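Long-range contact in beta-glucuronidase (uncultured Clostridium sp., PDB 6U7J), which probably hydrolyses beta-D-glucuronides as a gut microbial glycoside hydrolase of family 2, an enzyme type that reactivates conjugated estrogens: residues 150-155 and 386-391. Sequence-based numbering, arbitrary orientation.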
ATOM      1  N   ASP B 150     -35.983  18.760  -8.468  1.00 31.74           N
ATOM      2  CA  ASP B 150     -36.244  18.901  -9.897  1.00 33.57           C
ATOM      3  C   ASP B 150     -34.971  19.141 -10.694  1.00 36.56           C
ATOM      4  O   ASP B 150     -35.033  19.609 -11.836  1.00 37.32           O
ATOM      5  CB  ASP B 150     -37.267  20.003 -10.176  1.00 38.24           C
ATOM      6  CG  ASP B 150     -36.810  21.375  -9.699  1.00 45.02           C
ATOM      7  OD1 ASP B 150     -35.783  21.468  -8.999  1.00 44.27           O
ATOM      8  OD2 ASP B 150     -37.494  22.371 -10.022  1.00 54.87           O
ATOM      9  N   CYS B 151     -33.817  18.829 -10.112  1.00 38.73           N
ATOM     10  CA  CYS B 151     -32.562  18.764 -10.841  1.00 33.26           C
ATOM     11  C   CYS B 151     -32.290  17.314 -11.212  1.00 33.60           C
ATOM     12  O   CYS B 151     -32.899  16.389 -10.674  1.00 32.89           O
ATOM     13  CB  CYS B 151     -31.412  19.315  -9.993  1.00 36.33           C
ATOM     14  SG  CYS B 151     -31.647  21.038  -9.473  1.00 34.30           S
ATOM     15  N   LEU B 152     -31.340  17.130 -12.119  1.00 33.76           N
ATOM     16  CA  LEU B 152     -30.832  15.811 -12.480  1.00 35.58           C
ATOM     17  C   LEU B 152     -29.310  15.887 -12.478  1.00 33.75           C
ATOM     18  O   LEU B 152     -28.728  16.610 -13.311  1.00 30.19           O
ATOM     19  CB  LEU B 152     -31.357  15.359 -13.842  1.00 31.50           C
ATOM     20  CG  LEU B 152     -32.870  15.244 -14.030  1.00 33.01           C
ATOM     21  CD1 LEU B 152     -33.130  14.741 -15.425  1.00 34.36           C
ATOM     22  CD2 LEU B 152     -33.510  14.296 -13.015  1.00 32.97           C
ATOM     23  N   PRO B 153     -28.613  15.166 -11.591  1.00 36.26           N
ATOM     24  CA  PRO B 153     -29.115  14.254 -10.564  1.00 30.89           C
ATOM     25  C   PRO B 153     -29.981  14.924  -9.510  1.00 32.96           C
ATOM     26  O   PRO B 153     -29.926  16.127  -9.309  1.00 33.04           O
ATOM     27  CB  PRO B 153     -27.826  13.709  -9.918  1.00 32.09           C
ATOM     28  CG  PRO B 153     -26.768  13.897 -10.948  1.00 33.36           C
ATOM     29  CD  PRO B 153     -27.140  15.185 -11.642  1.00 31.84           C
ATOM     30  N   VAL B 154     -30.762  14.115  -8.832  1.00 36.10           N
ATOM     31  CA  VAL B 154     -31.709  14.590  -7.832  1.00 36.42           C
ATOM     32  C   VAL B 154     -30.977  14.789  -6.507  1.00 39.41           C
ATOM     33  O   VAL B 154     -30.119  13.981  -6.128  1.00 37.64           O
ATOM     34  CB  VAL B 154     -32.863  13.572  -7.721  1.00 37.74           C
ATOM     35  CG1 VAL B 154     -33.558  13.642  -6.393  1.00 41.59           C
ATOM     36  CG2 VAL B 154     -33.860  13.769  -8.881  1.00 37.59           C
ATOM     37  N   GLY B 155     -31.299  15.871  -5.797  1.00 37.40           N
ATOM     38  CA  GLY B 155     -30.807  16.051  -4.435  1.00 37.50           C
ATOM     39  C   GLY B 155     -31.744  16.916  -3.615  1.00 36.35           C
ATOM     40  O   GLY B 155     -32.849  17.206  -4.068  1.00 35.01           O
ATOM     41  N   GLU B 386     -44.153  16.554 -11.237  1.00 38.31           N
ATOM     42  CA  GLU B 386     -44.419  16.933 -12.631  1.00 38.75           C
ATOM     43  C   GLU B 386     -43.278  17.775 -13.199  1.00 40.52           C
ATOM     44  O   GLU B 386     -43.099  17.859 -14.421  1.00 40.71           O
ATOM     45  CB  GLU B 386     -45.745  17.717 -12.718  1.00 41.18           C
ATOM     46  CG  GLU B 386     -45.679  19.135 -12.103  1.00 50.17           C
ATOM     47  CD  GLU B 386     -46.692  20.133 -12.696  1.00 63.41           C
ATOM     48  OE1 GLU B 386     -46.845  21.236 -12.111  1.00 63.42           O
ATOM     49  OE2 GLU B 386     -47.326  19.824 -13.741  1.00 59.18           O
ATOM     50  N   LYS B 387     -42.508  18.384 -12.301  1.00 46.50           N
ATOM     51  CA  LYS B 387     -41.387  19.257 -12.575  1.00 44.17           C
ATOM     52  C   LYS B 387     -40.159  18.553 -13.020  1.00 42.95           C
ATOM     53  O   LYS B 387     -39.547  18.916 -14.037  1.00 39.95           O
ATOM     54  CB  LYS B 387     -40.925  20.001 -11.331  1.00 52.11           C
ATOM     55  CG  LYS B 387     -41.693  21.138 -11.311  1.00 55.29           C
ATOM     56  CD  LYS B 387     -41.589  21.684 -12.613  1.00 61.55           C
ATOM     57  CE  LYS B 387     -42.965  22.166 -12.667  1.00 73.31           C
ATOM     58  NZ  LYS B 387     -42.821  23.366 -11.724  1.00 77.57           N
ATOM     59  N   THR B 388     -39.699  17.756 -12.082  1.00 34.89           N
ATOM     60  CA  THR B 388     -38.717  16.763 -12.379  1.00 37.53           C
ATOM     61  C   THR B 388     -39.047  16.151 -13.720  1.00 34.03           C
ATOM     62  O   THR B 388     -38.186  16.055 -14.592  1.00 32.93           O
ATOM     63  CB  THR B 388     -38.743  15.728 -11.284  1.00 33.74           C
ATOM     64  OG1 THR B 388     -38.744  16.395 -10.018  1.00 32.15           O
ATOM     65  CG2 THR B 388     -37.512  14.843 -11.438  1.00 33.13           C
ATOM     66  N   LEU B 389     -40.310  15.755 -13.901  1.00 35.01           N
ATOM     67  CA  LEU B 389     -40.711  15.066 -15.123  1.00 34.77           C
ATOM     68  C   LEU B 389     -40.498  15.944 -16.354  1.00 35.15           C
ATOM     69  O   LEU B 389     -39.948  15.491 -17.367  1.00 35.78           O
ATOM     70  CB  LEU B 389     -42.173  14.621 -14.999  1.00 36.92           C
ATOM     71  CG  LEU B 389     -42.831  13.967 -16.222  1.00 43.26           C
ATOM     72  CD1 LEU B 389     -41.943  12.887 -16.780  1.00 37.87           C
ATOM     73  CD2 LEU B 389     -44.210  13.406 -15.872  1.00 37.25           C
ATOM     74  N   ALA B 390     -40.938  17.206 -16.293  1.00 36.03           N
ATOM     75  CA  ALA B 390     -40.765  18.087 -17.444  1.00 35.37           C
ATOM     76  C   ALA B 390     -39.288  18.364 -17.694  1.00 38.36           C
ATOM     77  O   ALA B 390     -38.838  18.373 -18.848  1.00 35.06           O
ATOM     78  CB  ALA B 390     -41.532  19.392 -17.245  1.00 37.06           C
ATOM     79  N   TYR B 391     -38.507  18.540 -16.618  1.00 37.97           N
ATOM     80  CA  TYR B 391     -37.078  18.770 -16.793  1.00 37.02           C
ATOM     81  C   TYR B 391     -36.391  17.510 -17.326  1.00 34.98           C
ATOM     82  O   TYR B 391     -35.503  17.591 -18.184  1.00 37.35           O
ATOM     83  CB  TYR B 391     -36.464  19.244 -15.470  1.00 33.08           C
ATOM     84  CG  TYR B 391     -34.974  19.436 -15.578  1.00 36.07           C
ATOM     85  CD1 TYR B 391     -34.450  20.417 -16.406  1.00 34.56           C
ATOM     86  CD2 TYR B 391     -34.090  18.601 -14.888  1.00 33.42           C
ATOM     87  CE1 TYR B 391     -33.096  20.585 -16.535  1.00 36.73           C
ATOM     88  CE2 TYR B 391     -32.727  18.765 -15.000  1.00 33.01           C
ATOM     89  CZ  TYR B 391     -32.238  19.756 -15.828  1.00 37.26           C
ATOM     90  OH  TYR B 391     -30.891  19.926 -15.965  1.00 37.64           O
TER
HETATM   91  O   HOH W   1     -29.047  17.466 -16.027  1.00 26.86           O
HETATM   92  O   HOH W   2     -30.013  19.673 -12.976  1.00 30.61           O
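The hydroxyl of Y391 is held by three partners, two of which are waters that link it to the backbone of L152. Both waters lie 3.1 Å from Y391 OH. One accepts the N-H of L152, 3.0 Å from L152 N; the other donates to L152 O at 2.9 Å. The third partner is K118 O. Through one water each, the N-H and the C=O of L152 are linked to Y391 OH, with no direct hydrogen bond between 150-155 and 386-391.

The ring reaches this place because its CG stands anti to the backbone N (chi1 177°), which directs it from the helix toward 150-155. L152 runs alongside in the opposite sense: its CG packs 3.7 Å from Y391 CE2, and its CD1 lies near ring carbons CD2 and CE2. L152 N meets the ring edge close to its plane, whereas D150 O comes in obliquely, 3.3 Å from Y391 CD2. That carbonyl accepts a hydrogen bond from K118 NZ, and the K118 side chain also makes a cation-pi contact with the Y391 ring.

Nearer the helix start, T388 OG1 lies 3.5 Å from D150 CA and is hydrogen-bonded to W149 O, tying the helix to the residue preceding the loop segment. D150 and K387 meet through their CB atoms at 3.8 Å; their charged ends, D150 OD2 and K387 NZ, remain 5.7 Å apart, so any attraction is probably long-range.

These contacts join a loop of the sugar-binding domain to a helix of the TIM barrel. Their chemistry implies a domain interface held by side-by-side packing of L152 against the Y391 ring, water bridges, direct bonds to K118 O and W149 O, and the K118 cation-pi contact, with no salt bridge between the two segments.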